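Local coordinates for protein malonyl-CoA decarboxylase (Rhodopseudomonas palustris, PDB 4KSA) that probably catalyses the decarboxylation of malonyl-CoA to acetyl-CoA and carbon dioxide, at residues A[42-47]-A[116-121]; A[185-190]-A[203-208]; A[283-288]-A[414-419]; A[317-322]-A[337-342]. One frame throughout, in Å; residues are numbered along the deposited sequence.

In the fold
The four contacts show chemistry following depth. Contact 2 is buried and apolar, three aliphatic side chains between two helices near one edge of the sheet. Contact 3, partly buried, sets a helix against strand 411-416 through an aliphatic-aromatic pair. The centres of contact 1, at the surface, and contact 4, partly buried, lie about 29 and 30 Å from the centre of the chain; each turns to an arginine-carboxylate salt bridge, with a leucine packed alongside in contact 1 and only a loose one in contact 4. Contact 1 belongs to the helical N-terminal part; the other three share the C-terminal domain, contact 4 nested in the loop contact 3 closes. No two contacts join the same elements.

Contact 1 of 4, residues A[42-47]-A[116-121]; sequences LSETLL and EPRRQE
Leu47 crosses the side chain of Arg118, bringing its CD1 methyl to 3.6 Å from Arg118 NH1. Its second methyl, CD2, rests on the aliphatic root of Glu121, 3.8 Å from Glu121 CB, while the carboxylate of Glu121 turns to Arg125 and Arg124. About one turn earlier on the helix, Glu44 supplies the polar half of the contact. Its carboxylate meets the guanidinium of Arg118 end-on, the two planes only 25° apart. Arg118 NH2 donates to the syn lone pair of Glu44 OE1 at 2.8 Å, and Arg118 NH1 reaches Glu44 OE2 at 3.1 Å in a fairly straight bond (163°). Glu44 gets there by holding CG beside its backbone N (chi1 -74°) and bending at chi2. Arg118 NH2 also bonds to Gln84 O. With an alanine in place of Glu44 the carboxylate is gone, and Arg118 would probably be left without its charge partner on helix 36-48, its guanidinium freer to turn. In the all-helical N-terminal region, helix 36-48 thus meets helix 118-126, with Phe85 touching Glu44, Leu47 and Arg118; helix 52-68 packs against Leu42 and Thr45, and helix 154-167 against Arg119 and Gln120.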
loop_
_atom_site.group_PDB
_atom_site.type_symbol
_atom_site.label_atom_id
_atom_site.label_comp_id
_atom_site.label_asym_id
_atom_site.label_seq_id
_atom_site.Cartn_x
_atom_site.Cartn_y
_atom_site.Cartn_z
ATOM N N LEU A 42 -2.679 -5.663 -42.238
ATOM C CA LEU A 42 -2.842 -6.109 -40.856
ATOM C C LEU A 42 -3.988 -5.365 -40.169
ATOM O O LEU A 42 -4.834 -5.970 -39.525
ATOM C CB LEU A 42 -1.543 -5.873 -40.105
ATOM C CG LEU A 42 -1.357 -6.651 -38.816
ATOM C CD1 LEU A 42 -1.726 -8.112 -39.023
ATOM C CD2 LEU A 42 0.098 -6.513 -38.384
ATOM N N SER A 43 -4.004 -4.048 -40.311
ATOM C CA SER A 43 -5.063 -3.243 -39.723
ATOM C C SER A 43 -6.420 -3.816 -40.151
ATOM O O SER A 43 -7.382 -3.808 -39.383
ATOM C CB SER A 43 -4.944 -1.783 -40.192
ATOM O OG SER A 43 -3.653 -1.267 -39.920
ATOM N N GLU A 44 -6.482 -4.310 -41.383
ATOM C CA GLU A 44 -7.704 -4.880 -41.936
ATOM C C GLU A 44 -8.092 -6.201 -41.264
ATOM O O GLU A 44 -9.278 -6.458 -41.035
ATOM C CB GLU A 44 -7.542 -5.086 -43.444
ATOM C CG GLU A 44 -7.605 -3.811 -44.246
ATOM C CD GLU A 44 -8.947 -3.130 -44.118
ATOM O OE1 GLU A 44 -9.083 -1.984 -44.600
ATOM O OE2 GLU A 44 -9.870 -3.748 -43.532
ATOM N N THR A 45 -7.097 -7.034 -40.968
ATOM C CA THR A 45 -7.348 -8.297 -40.299
ATOM C C THR A 45 -7.867 -7.938 -38.902
ATOM O O THR A 45 -8.964 -8.338 -38.516
ATOM C CB THR A 45 -6.053 -9.149 -40.146
ATOM O OG1 THR A 45 -5.455 -9.371 -41.428
ATOM C CG2 THR A 45 -6.368 -10.498 -39.494
ATOM N N LEU A 46 -7.075 -7.170 -38.159
ATOM C CA LEU A 46 -7.435 -6.738 -36.812
ATOM C C LEU A 46 -8.849 -6.175 -36.748
ATOM O O LEU A 46 -9.646 -6.559 -35.895
ATOM C CB LEU A 46 -6.453 -5.675 -36.323
ATOM C CG LEU A 46 -6.699 -5.135 -34.916
ATOM C CD1 LEU A 46 -6.568 -6.269 -33.892
ATOM C CD2 LEU A 46 -5.706 -4.023 -34.618
ATOM N N LEU A 47 -9.166 -5.261 -37.653
ATOM C CA LEU A 47 -10.493 -4.665 -37.674
ATOM C C LEU A 47 -11.634 -5.673 -37.818
ATOM O O LEU A 47 -12.707 -5.479 -37.256
ATOM C CB LEU A 47 -10.589 -3.646 -38.804
ATOM C CG LEU A 47 -10.150 -2.221 -38.507
ATOM C CD1 LEU A 47 -10.236 -1.377 -39.773
ATOM C CD2 LEU A 47 -11.041 -1.647 -37.415
ATOM N N GLU A 116 -18.788 7.554 -38.115
ATOM C CA GLU A 116 -17.559 7.216 -37.411
ATOM C C GLU A 116 -16.583 6.466 -38.297
ATOM O O GLU A 116 -16.878 5.372 -38.775
ATOM C CB GLU A 116 -17.866 6.377 -36.173
ATOM C CG GLU A 116 -16.630 5.961 -35.390
ATOM C CD GLU A 116 -16.951 5.042 -34.223
ATOM O OE1 GLU A 116 -17.701 5.467 -33.320
ATOM O OE2 GLU A 116 -16.451 3.896 -34.214
ATOM N N PRO A 117 -15.401 7.053 -38.528
ATOM C CA PRO A 117 -14.366 6.436 -39.357
ATOM C C PRO A 117 -13.815 5.175 -38.713
ATOM O O PRO A 117 -13.776 5.046 -37.482
ATOM C CB PRO A 117 -13.315 7.535 -39.462
ATOM C CG PRO A 117 -13.477 8.282 -38.186
ATOM C CD PRO A 117 -14.964 8.376 -38.047
ATOM N N ARG A 118 -13.379 4.249 -39.553
ATOM C CA ARG A 118 -12.824 2.994 -39.088
ATOM C C ARG A 118 -11.543 3.169 -38.269
ATOM O O ARG A 118 -11.081 2.220 -37.624
ATOM C CB ARG A 118 -12.555 2.084 -40.281
ATOM C CG ARG A 118 -13.783 1.803 -41.111
ATOM C CD ARG A 118 -13.539 0.583 -41.983
ATOM N NE ARG A 118 -12.503 0.831 -42.983
ATOM C CZ ARG A 118 -11.693 -0.114 -43.455
ATOM N NH1 ARG A 118 -11.804 -1.370 -43.015
ATOM N NH2 ARG A 118 -10.758 0.200 -44.351
ATOM N N ARG A 119 -10.971 4.371 -38.312
ATOM C CA ARG A 119 -9.751 4.695 -37.577
ATOM C C ARG A 119 -9.963 4.454 -36.092
ATOM O O ARG A 119 -9.112 3.900 -35.400
ATOM C CB ARG A 119 -9.396 6.172 -37.732
ATOM C CG ARG A 119 -8.977 6.618 -39.099
ATOM C CD ARG A 119 -8.241 7.950 -39.010
ATOM N NE ARG A 119 -9.162 9.072 -38.957
ATOM C CZ ARG A 119 -9.977 9.388 -39.946
ATOM N NH1 ARG A 119 -10.790 10.419 -39.831
ATOM N NH2 ARG A 119 -9.963 8.667 -41.049
ATOM N N GLN A 120 -11.101 4.918 -35.601
ATOM C CA GLN A 120 -11.438 4.778 -34.205
ATOM C C GLN A 120 -11.404 3.325 -33.712
ATOM O O GLN A 120 -10.692 2.996 -32.758
ATOM C CB GLN A 120 -12.814 5.373 -33.975
ATOM C CG GLN A 120 -12.977 6.739 -34.595
ATOM C CD GLN A 120 -13.705 7.694 -33.682
ATOM O OE1 GLN A 120 -14.314 7.278 -32.683
ATOM N NE2 GLN A 120 -13.659 8.981 -34.014
ATOM N N GLU A 121 -12.174 2.459 -34.355
ATOM C CA GLU A 121 -12.207 1.074 -33.951
ATOM C C GLU A 121 -10.805 0.478 -34.002
ATOM O O GLU A 121 -10.455 -0.355 -33.166
ATOM C CB GLU A 121 -13.161 0.290 -34.854
ATOM C CG GLU A 121 -13.416 -1.145 -34.402
ATOM C CD GLU A 121 -13.834 -1.214 -32.934
ATOM O OE1 GLU A 121 -14.593 -0.313 -32.482
ATOM O OE2 GLU A 121 -13.411 -2.170 -32.243
#

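Contact 2 of 4, residues A[185-190]-A[203-208]; sequences NILEKI and DDLRAR
Leu205 offers one methyl to Leu187 and the other to Ile190. The two helices involved, 184-193 and 202-209, follow one another between neighbouring antiparallel strands 174-178 and 214-220, an order consistent with the beta-alpha-alpha-beta opening of the GCN5-related acetyltransferase fold. The nearest CA atoms, those of Leu187 and Leu205, are 8.1 Å apart, and side chains fill the interval. Leu187 and Leu205 cross obliquely, both pointing into the interface, whereas Ile190 stands at about a right angle to Leu205. On the second helix, Leu205 has a chi1 of -161° that turns CG away from the backbone N, and the fork beyond it gives one methyl to each partner of the pair spaced three residues apart on the first helix. On strand 174-178, Ile178 touches Leu187 and Ile190; Ile199, from a loop, packs on Leu205. Polar groups flank this apolar centre: Glu188 and Arg206 form salt bridges with Arg206 and Glu188 of a second subunit, so the same helices also serve the assembly. Leu205 CD1 lies 3.8 Å from Leu187 CD2 and 4.1 Å from Leu187 CD1, while Ile190 presents its branch methyl, CG2, to Leu205 CD2 at 3.9 Å.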
loop_
_atom_site.group_PDB
_atom_site.type_symbol
_atom_site.label_atom_id
_atom_site.label_comp_id
_atom_site.label_asym_id
_atom_site.label_seq_id
_atom_site.Cartn_x
_atom_site.Cartn_y
_atom_site.Cartn_z
ATOM N N ASN A 185 13.619 4.325 -12.106
ATOM C CA ASN A 185 13.075 4.301 -13.457
ATOM C C ASN A 185 12.287 5.573 -13.774
ATOM O O ASN A 185 12.311 6.062 -14.902
ATOM C CB ASN A 185 12.230 3.041 -13.683
ATOM C CG ASN A 185 10.852 3.117 -13.057
ATOM O OD1 ASN A 185 10.701 3.285 -11.842
ATOM N ND2 ASN A 185 9.826 2.967 -13.892
ATOM N N ILE A 186 11.597 6.123 -12.782
ATOM C CA ILE A 186 10.867 7.363 -13.023
ATOM C C ILE A 186 11.886 8.504 -13.042
ATOM O O ILE A 186 11.806 9.394 -13.876
ATOM C CB ILE A 186 9.821 7.650 -11.929
ATOM C CG1 ILE A 186 8.673 6.626 -12.019
ATOM C CG2 ILE A 186 9.316 9.085 -12.061
ATOM C CD1 ILE A 186 7.696 6.644 -10.840
ATOM N N LEU A 187 12.858 8.467 -12.135
ATOM C CA LEU A 187 13.864 9.518 -12.103
ATOM C C LEU A 187 14.669 9.556 -13.388
ATOM O O LEU A 187 15.104 10.616 -13.819
ATOM C CB LEU A 187 14.805 9.350 -10.903
ATOM C CG LEU A 187 14.164 9.768 -9.573
ATOM C CD1 LEU A 187 15.196 9.641 -8.504
ATOM C CD2 LEU A 187 13.636 11.203 -9.622
ATOM N N GLU A 188 14.850 8.397 -14.002
ATOM C CA GLU A 188 15.610 8.299 -15.242
ATOM C C GLU A 188 14.907 9.106 -16.327
ATOM O O GLU A 188 15.536 9.880 -17.045
ATOM C CB GLU A 188 15.735 6.830 -15.649
ATOM C CG GLU A 188 16.640 6.545 -16.829
ATOM C CD GLU A 188 17.040 5.069 -16.900
ATOM O OE1 GLU A 188 18.179 4.736 -16.489
ATOM O OE2 GLU A 188 16.217 4.241 -17.352
ATOM N N LYS A 189 13.595 8.930 -16.438
ATOM C CA LYS A 189 12.820 9.666 -17.420
ATOM C C LYS A 189 12.935 11.157 -17.120
ATOM O O LYS A 189 13.081 11.959 -18.030
ATOM C CB LYS A 189 11.351 9.255 -17.369
ATOM C CG LYS A 189 11.067 7.783 -17.604
ATOM C CD LYS A 189 9.590 7.502 -17.364
ATOM C CE LYS A 189 9.270 6.023 -17.329
ATOM N NZ LYS A 189 9.300 5.348 -18.660
ATOM N N ILE A 190 12.873 11.520 -15.841
ATOM C CA ILE A 190 12.965 12.920 -15.425
ATOM C C ILE A 190 14.280 13.561 -15.874
ATOM O O ILE A 190 14.326 14.744 -16.190
ATOM C CB ILE A 190 12.848 13.065 -13.879
ATOM C CG1 ILE A 190 11.422 12.756 -13.413
ATOM C CG2 ILE A 190 13.222 14.485 -13.453
ATOM C CD1 ILE A 190 10.420 13.824 -13.773
ATOM N N ASP A 203 24.347 12.316 -10.460
ATOM C CA ASP A 203 24.916 13.275 -9.519
ATOM C C ASP A 203 24.241 14.631 -9.714
ATOM O O ASP A 203 24.053 15.388 -8.760
ATOM C CB ASP A 203 26.421 13.401 -9.756
ATOM C CG ASP A 203 27.151 12.086 -9.551
ATOM O OD1 ASP A 203 28.239 11.908 -10.145
ATOM O OD2 ASP A 203 26.640 11.235 -8.790
ATOM N N ASP A 204 23.878 14.925 -10.960
ATOM C CA ASP A 204 23.211 16.177 -11.304
ATOM C C ASP A 204 21.791 16.171 -10.758
ATOM O O ASP A 204 21.382 17.087 -10.044
ATOM C CB ASP A 204 23.140 16.341 -12.822
ATOM C CG ASP A 204 24.500 16.454 -13.461
ATOM O OD1 ASP A 204 25.390 15.647 -13.114
ATOM O OD2 ASP A 204 24.675 17.345 -14.320
ATOM N N LEU A 205 21.047 15.130 -11.118
ATOM C CA LEU A 205 19.662 14.971 -10.692
ATOM C C LEU A 205 19.594 14.959 -9.163
ATOM O O LEU A 205 18.808 15.703 -8.569
ATOM C CB LEU A 205 19.088 13.670 -11.292
ATOM C CG LEU A 205 17.577 13.397 -11.405
ATOM C CD1 LEU A 205 17.019 12.980 -10.066
ATOM C CD2 LEU A 205 16.863 14.625 -11.935
ATOM N N ARG A 206 20.420 14.125 -8.529
ATOM C CA ARG A 206 20.431 14.052 -7.068
ATOM C C ARG A 206 20.763 15.425 -6.500
ATOM O O ARG A 206 20.165 15.863 -5.511
ATOM C CB ARG A 206 21.452 13.025 -6.558
ATOM C CG ARG A 206 21.734 13.183 -5.061
ATOM C CD ARG A 206 22.197 11.900 -4.373
ATOM N NE ARG A 206 23.517 11.423 -4.791
ATOM C CZ ARG A 206 24.649 12.106 -4.651
ATOM N NH1 ARG A 206 25.799 11.575 -5.059
ATOM N NH2 ARG A 206 24.635 13.324 -4.115
ATOM N N ALA A 207 21.721 16.095 -7.138
ATOM C CA ALA A 207 22.129 17.426 -6.719
ATOM C C ALA A 207 20.957 18.384 -6.921
ATOM O O ALA A 207 20.522 19.055 -5.985
ATOM C CB ALA A 207 23.331 17.882 -7.532
ATOM N N ARG A 208 20.440 18.429 -8.146
ATOM C CA ARG A 208 19.325 19.303 -8.477
ATOM C C ARG A 208 18.099 19.105 -7.587
ATOM O O ARG A 208 17.295 20.020 -7.445
ATOM C CB ARG A 208 18.952 19.126 -9.956
ATOM C CG ARG A 208 17.631 19.779 -10.391
ATOM C CD ARG A 208 16.450 18.849 -10.138
ATOM N NE ARG A 208 15.152 19.458 -10.423
ATOM C CZ ARG A 208 14.619 20.458 -9.729
ATOM N NH1 ARG A 208 13.428 20.938 -10.064
ATOM N NH2 ARG A 208 15.277 20.984 -8.706
#

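Contact 3 of 4, residues A[283-288]-A[414-419]; sequences FLIKQV and YLYALG
Ile285 lays its branched side chain over one face of the Tyr416 ring. Its CB already touches the aromatic rim, 3.6 Å from Tyr416 CE2. At the branch, CG2 stands almost above the middle of the ring, 3.4 Å from the centroid and 10° off the normal, a clear CH-pi contact. CG1 meets the phenol end, 3.5 Å from Tyr416 OH. These three carbons, rather than CD1, make the closest contacts with the tyrosine; the isoleucine also packs on Phe382. The division of labour follows from the first torsion (chi1 -58°), which puts CG2 opposite the backbone N and CG1 beside it. The tyrosine hydroxyl is hydrogen-bonded to His383 ND1, which helps to fix the ring under the isoleucine. Replacing the ring of Tyr416 by a leucine side chain removes both face and hydroxyl, which would probably leave Ile285 CG2 without its aromatic bed and His383 ND1 without its partner. The aliphatic part of Lys286 crosses Leu418, with Lys286 CE 3.3 Å from Leu418 CD1. Helix 284-295 links the parallel strands 262-270 and 301-304 in a beta-alpha-beta crossover, and Tyr416 belongs to the strand lying antiparallel to 301-304, consistent with the acetyltransferase-like fold of the C-terminal domain.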
loop_
_atom_site.group_PDB
_atom_site.type_symbol
_atom_site.label_atom_id
_atom_site.label_comp_id
_atom_site.label_asym_id
_atom_site.label_seq_id
_atom_site.Cartn_x
_atom_site.Cartn_y
_atom_site.Cartn_z
ATOM N N PHE A 283 -7.702 22.689 -12.685
ATOM C CA PHE A 283 -7.275 22.857 -11.310
ATOM C C PHE A 283 -6.060 22.035 -10.933
ATOM O O PHE A 283 -6.018 21.388 -9.890
ATOM C CB PHE A 283 -8.461 22.577 -10.405
ATOM C CG PHE A 283 -9.619 23.468 -10.692
ATOM C CD1 PHE A 283 -9.599 24.798 -10.286
ATOM C CD2 PHE A 283 -10.697 23.012 -11.430
ATOM C CE1 PHE A 283 -10.642 25.667 -10.615
ATOM C CE2 PHE A 283 -11.754 23.872 -11.768
ATOM C CZ PHE A 283 -11.728 25.201 -11.361
ATOM N N LEU A 284 -5.056 22.096 -11.794
ATOM C CA LEU A 284 -3.824 21.375 -11.562
ATOM C C LEU A 284 -2.980 22.078 -10.526
ATOM O O LEU A 284 -2.586 21.476 -9.535
ATOM C CB LEU A 284 -3.024 21.235 -12.861
ATOM C CG LEU A 284 -3.632 20.454 -14.025
ATOM C CD1 LEU A 284 -2.514 20.248 -15.020
ATOM C CD2 LEU A 284 -4.198 19.098 -13.580
ATOM N N ILE A 285 -2.695 23.353 -10.751
ATOM C CA ILE A 285 -1.879 24.106 -9.809
ATOM C C ILE A 285 -2.550 24.156 -8.427
ATOM O O ILE A 285 -1.888 24.201 -7.387
ATOM C CB ILE A 285 -1.617 25.518 -10.356
ATOM C CG1 ILE A 285 -0.924 25.404 -11.722
ATOM C CG2 ILE A 285 -0.752 26.322 -9.374
ATOM C CD1 ILE A 285 0.470 24.838 -11.652
ATOM N N LYS A 286 -3.872 24.119 -8.428
ATOM C CA LYS A 286 -4.625 24.118 -7.189
ATOM C C LYS A 286 -4.094 22.970 -6.325
ATOM O O LYS A 286 -3.704 23.157 -5.168
ATOM C CB LYS A 286 -6.099 23.892 -7.494
ATOM C CG LYS A 286 -7.042 24.662 -6.628
ATOM C CD LYS A 286 -7.177 24.068 -5.257
ATOM C CE LYS A 286 -8.403 24.659 -4.595
ATOM N NZ LYS A 286 -9.591 24.542 -5.492
ATOM N N GLN A 287 -4.053 21.780 -6.907
ATOM C CA GLN A 287 -3.574 20.623 -6.186
ATOM C C GLN A 287 -2.139 20.771 -5.697
ATOM O O GLN A 287 -1.835 20.430 -4.559
ATOM C CB GLN A 287 -3.716 19.395 -7.065
ATOM C CG GLN A 287 -5.121 19.228 -7.597
ATOM C CD GLN A 287 -5.256 17.986 -8.435
ATOM O OE1 GLN A 287 -5.125 16.868 -7.933
ATOM N NE2 GLN A 287 -5.505 18.170 -9.725
ATOM N N VAL A 288 -1.253 21.276 -6.548
ATOM C CA VAL A 288 0.138 21.453 -6.152
ATOM C C VAL A 288 0.251 22.455 -5.010
ATOM O O VAL A 288 1.122 22.322 -4.151
ATOM C CB VAL A 288 1.011 21.941 -7.330
ATOM C CG1 VAL A 288 2.450 22.164 -6.876
ATOM C CG2 VAL A 288 0.963 20.921 -8.456
ATOM N N TYR A 414 2.269 35.152 -11.871
ATOM C CA TYR A 414 0.826 34.981 -11.836
ATOM C C TYR A 414 0.659 34.719 -10.345
ATOM O O TYR A 414 1.546 34.150 -9.711
ATOM C CB TYR A 414 0.381 33.798 -12.700
ATOM C CG TYR A 414 0.454 34.066 -14.195
ATOM C CD1 TYR A 414 -0.628 34.619 -14.881
ATOM C CD2 TYR A 414 1.609 33.753 -14.926
ATOM C CE1 TYR A 414 -0.575 34.853 -16.268
ATOM C CE2 TYR A 414 1.681 33.989 -16.312
ATOM C CZ TYR A 414 0.584 34.536 -16.972
ATOM O OH TYR A 414 0.653 34.758 -18.330
ATOM N N LEU A 415 -0.444 35.175 -9.770
ATOM C CA LEU A 415 -0.654 35.020 -8.341
ATOM C C LEU A 415 -1.748 34.005 -8.062
ATOM O O LEU A 415 -2.894 34.162 -8.504
ATOM C CB LEU A 415 -0.995 36.394 -7.734
ATOM C CG LEU A 415 -1.036 36.653 -6.222
ATOM C CD1 LEU A 415 -2.297 36.045 -5.629
ATOM C CD2 LEU A 415 0.224 36.108 -5.569
ATOM N N TYR A 416 -1.376 32.946 -7.349
ATOM C CA TYR A 416 -2.332 31.905 -7.002
ATOM C C TYR A 416 -2.759 32.114 -5.568
ATOM O O TYR A 416 -1.942 32.065 -4.644
ATOM C CB TYR A 416 -1.728 30.501 -7.162
ATOM C CG TYR A 416 -1.674 29.996 -8.589
ATOM C CD1 TYR A 416 -0.525 30.151 -9.363
ATOM C CD2 TYR A 416 -2.785 29.379 -9.180
ATOM C CE1 TYR A 416 -0.478 29.707 -10.694
ATOM C CE2 TYR A 416 -2.749 28.933 -10.515
ATOM C CZ TYR A 416 -1.589 29.107 -11.260
ATOM O OH TYR A 416 -1.538 28.720 -12.570
ATOM N N ALA A 417 -4.046 32.380 -5.397
ATOM C CA ALA A 417 -4.617 32.599 -4.079
ATOM C C ALA A 417 -5.623 31.493 -3.871
ATOM O O ALA A 417 -6.695 31.488 -4.484
ATOM C CB ALA A 417 -5.306 33.948 -4.018
ATOM N N LEU A 418 -5.257 30.558 -3.004
ATOM C CA LEU A 418 -6.080 29.401 -2.697
ATOM C C LEU A 418 -7.444 29.758 -2.110
ATOM O O LEU A 418 -7.967 29.036 -1.262
ATOM C CB LEU A 418 -5.298 28.492 -1.749
ATOM C CG LEU A 418 -5.857 27.124 -1.378
ATOM C CD1 LEU A 418 -6.415 26.418 -2.600
ATOM C CD2 LEU A 418 -4.734 26.317 -0.736
ATOM N N GLY A 419 -8.010 30.873 -2.568
ATOM C CA GLY A 419 -9.311 31.318 -2.109
ATOM C C GLY A 419 -10.132 31.871 -3.264
ATOM O O GLY A 419 -11.361 31.996 -3.181
#

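Contact 4 of 4, residues A[317-322]-A[337-342]; sequences RERDNP and ALDTPN
A single carboxylate oxygen, Asp339 OD2, takes hydrogen bonds from both terminal nitrogens of Arg319. Asp339 is the centre of an inverse gamma turn in the loop between helices 329-335 and 347-367, whereas Arg319 belongs to the last turn of helix 311-320. The long arginine side chain does most of the bridging, for the nearest CA atoms, those of Arg319 and Leu338, are 11.6 Å apart. The arginine and the aspartate come from opposite directions, and the carboxylate meets the guanidinium at its edge, the planes 14° apart. Arg319 NH1 lies 2.7 Å from Asp339 OD2, and Arg319 NH2 lies 2.9 Å from the same oxygen; both nitrogens come from the syn side, and neither bond is straight. Asp339 OD1 is also close, 2.8 Å from Arg319 NH1. Arg319 reaches this place by bending at chi2 and chi3, while Asp339 keeps CG beside its backbone N (chi1 -58°). Two hydrogen bonds that share an acceptor probably fix the rotation of the guanidinium, although the exposed setting of the aspartate is likely to temper the electrostatic gain. Leu338 gives looser support, its CB 4.5 Å from Arg319 NH1; its side chain also touches Leu353 and Trp343. A second tie runs through Arg332 of helix 329-335, which donates to the backbone carbonyls of Arg319 and Asn321. Within the loop, Thr340 OG1 donates to Ala337 O at 2.7 Å, approaching almost in line with the carbonyl (164°).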
loop_
_atom_site.group_PDB
_atom_site.type_symbol
_atom_site.label_atom_id
_atom_site.label_comp_id
_atom_site.label_asym_id
_atom_site.label_seq_id
_atom_site.Cartn_x
_atom_site.Cartn_y
_atom_site.Cartn_z
ATOM N N ARG A 317 4.431 41.720 -35.161
ATOM C CA ARG A 317 3.222 41.900 -35.944
ATOM C C ARG A 317 2.611 43.286 -35.723
ATOM O O ARG A 317 2.058 43.884 -36.638
ATOM C CB ARG A 317 2.216 40.819 -35.546
ATOM C CG ARG A 317 0.924 40.788 -36.343
ATOM C CD ARG A 317 -0.015 39.757 -35.726
ATOM N NE ARG A 317 0.726 38.572 -35.284
ATOM C CZ ARG A 317 0.482 37.915 -34.149
ATOM N NH1 ARG A 317 -0.493 38.322 -33.339
ATOM N NH2 ARG A 317 1.234 36.871 -33.808
ATOM N N GLU A 318 2.718 43.791 -34.503
ATOM C CA GLU A 318 2.143 45.087 -34.170
ATOM C C GLU A 318 2.944 46.223 -34.793
ATOM O O GLU A 318 2.396 47.266 -35.155
ATOM C CB GLU A 318 2.094 45.253 -32.651
ATOM C CG GLU A 318 1.067 46.256 -32.165
ATOM C CD GLU A 318 -0.321 45.948 -32.683
ATOM O OE1 GLU A 318 -0.697 44.757 -32.677
ATOM O OE2 GLU A 318 -1.038 46.891 -33.085
ATOM N N ARG A 319 4.247 46.017 -34.908
ATOM C CA ARG A 319 5.113 47.018 -35.491
ATOM C C ARG A 319 4.925 47.022 -36.997
ATOM O O ARG A 319 4.602 48.064 -37.585
ATOM C CB ARG A 319 6.572 46.731 -35.131
ATOM C CG ARG A 319 6.905 47.030 -33.673
ATOM C CD ARG A 319 8.270 47.693 -33.542
ATOM N NE ARG A 319 9.352 46.741 -33.327
ATOM C CZ ARG A 319 10.641 47.039 -33.461
ATOM N NH1 ARG A 319 11.563 46.117 -33.235
ATOM N NH2 ARG A 319 11.009 48.255 -33.844
ATOM N N ASP A 320 5.104 45.851 -37.613
ATOM C CA ASP A 320 4.954 45.696 -39.062
ATOM C C ASP A 320 3.591 46.168 -39.550
ATOM O O ASP A 320 3.375 46.363 -40.748
ATOM C CB ASP A 320 5.180 44.247 -39.467
ATOM C CG ASP A 320 6.627 43.833 -39.331
ATOM O OD1 ASP A 320 6.958 42.693 -39.702
ATOM O OD2 ASP A 320 7.444 44.648 -38.850
ATOM N N ASN A 321 2.670 46.343 -38.611
ATOM C CA ASN A 321 1.345 46.827 -38.944
ATOM C C ASN A 321 1.477 48.337 -38.992
ATOM O O ASN A 321 1.620 48.988 -37.961
ATOM C CB ASN A 321 0.346 46.437 -37.866
ATOM C CG ASN A 321 -1.027 46.970 -38.147
ATOM O OD1 ASN A 321 -1.186 47.899 -38.932
ATOM N ND2 ASN A 321 -2.034 46.399 -37.500
ATOM N N PRO A 322 1.436 48.918 -40.193
ATOM C CA PRO A 322 1.559 50.370 -40.360
ATOM C C PRO A 322 0.423 51.144 -39.686
ATOM O O PRO A 322 0.535 52.346 -39.428
ATOM C CB PRO A 322 1.549 50.533 -41.874
ATOM C CG PRO A 322 0.616 49.427 -42.309
ATOM C CD PRO A 322 1.101 48.267 -41.474
ATOM N N ALA A 337 14.936 50.561 -30.398
ATOM C CA ALA A 337 16.012 50.213 -29.482
ATOM C C ALA A 337 16.100 48.694 -29.341
ATOM O O ALA A 337 17.191 48.126 -29.268
ATOM C CB ALA A 337 15.762 50.859 -28.121
ATOM N N LEU A 338 14.942 48.041 -29.312
ATOM C CA LEU A 338 14.886 46.593 -29.179
ATOM C C LEU A 338 15.658 45.891 -30.287
ATOM O O LEU A 338 16.060 44.740 -30.136
ATOM C CB LEU A 338 13.430 46.128 -29.183
ATOM C CG LEU A 338 12.629 46.599 -27.968
ATOM C CD1 LEU A 338 11.150 46.336 -28.171
ATOM C CD2 LEU A 338 13.155 45.893 -26.730
ATOM N N ASP A 339 15.876 46.595 -31.393
ATOM C CA ASP A 339 16.592 46.032 -32.534
ATOM C C ASP A 339 18.100 46.296 -32.496
ATOM O O ASP A 339 18.677 46.773 -33.475
ATOM C CB ASP A 339 16.015 46.594 -33.838
ATOM C CG ASP A 339 14.530 46.321 -33.987
ATOM O OD1 ASP A 339 14.137 45.136 -33.910
ATOM O OD2 ASP A 339 13.759 47.288 -34.186
ATOM N N THR A 340 18.735 45.982 -31.371
ATOM C CA THR A 340 20.172 46.188 -31.224
ATOM C C THR A 340 20.786 45.063 -30.399
ATOM O O THR A 340 20.109 44.442 -29.587
ATOM C CB THR A 340 20.483 47.528 -30.532
ATOM O OG1 THR A 340 19.789 47.583 -29.282
ATOM C CG2 THR A 340 20.067 48.702 -31.420
ATOM N N PRO A 341 22.091 44.809 -30.586
ATOM C CA PRO A 341 22.855 43.767 -29.893
ATOM C C PRO A 341 22.461 43.489 -28.450
ATOM O O PRO A 341 21.830 42.475 -28.157
ATOM C CB PRO A 341 24.289 44.266 -30.004
ATOM C CG PRO A 341 24.298 44.891 -31.349
ATOM C CD PRO A 341 23.001 45.682 -31.354
ATOM N N ASN A 342 22.839 44.384 -27.545
ATOM C CA ASN A 342 22.532 44.177 -26.140
ATOM C C ASN A 342 21.956 45.413 -25.485
ATOM O O ASN A 342 22.439 45.833 -24.436
ATOM C CB ASN A 342 23.798 43.770 -25.382
ATOM C CG ASN A 342 24.621 42.740 -26.125
ATOM O OD1 ASN A 342 25.122 42.999 -27.225
ATOM N ND2 ASN A 342 24.771 41.563 -25.527
#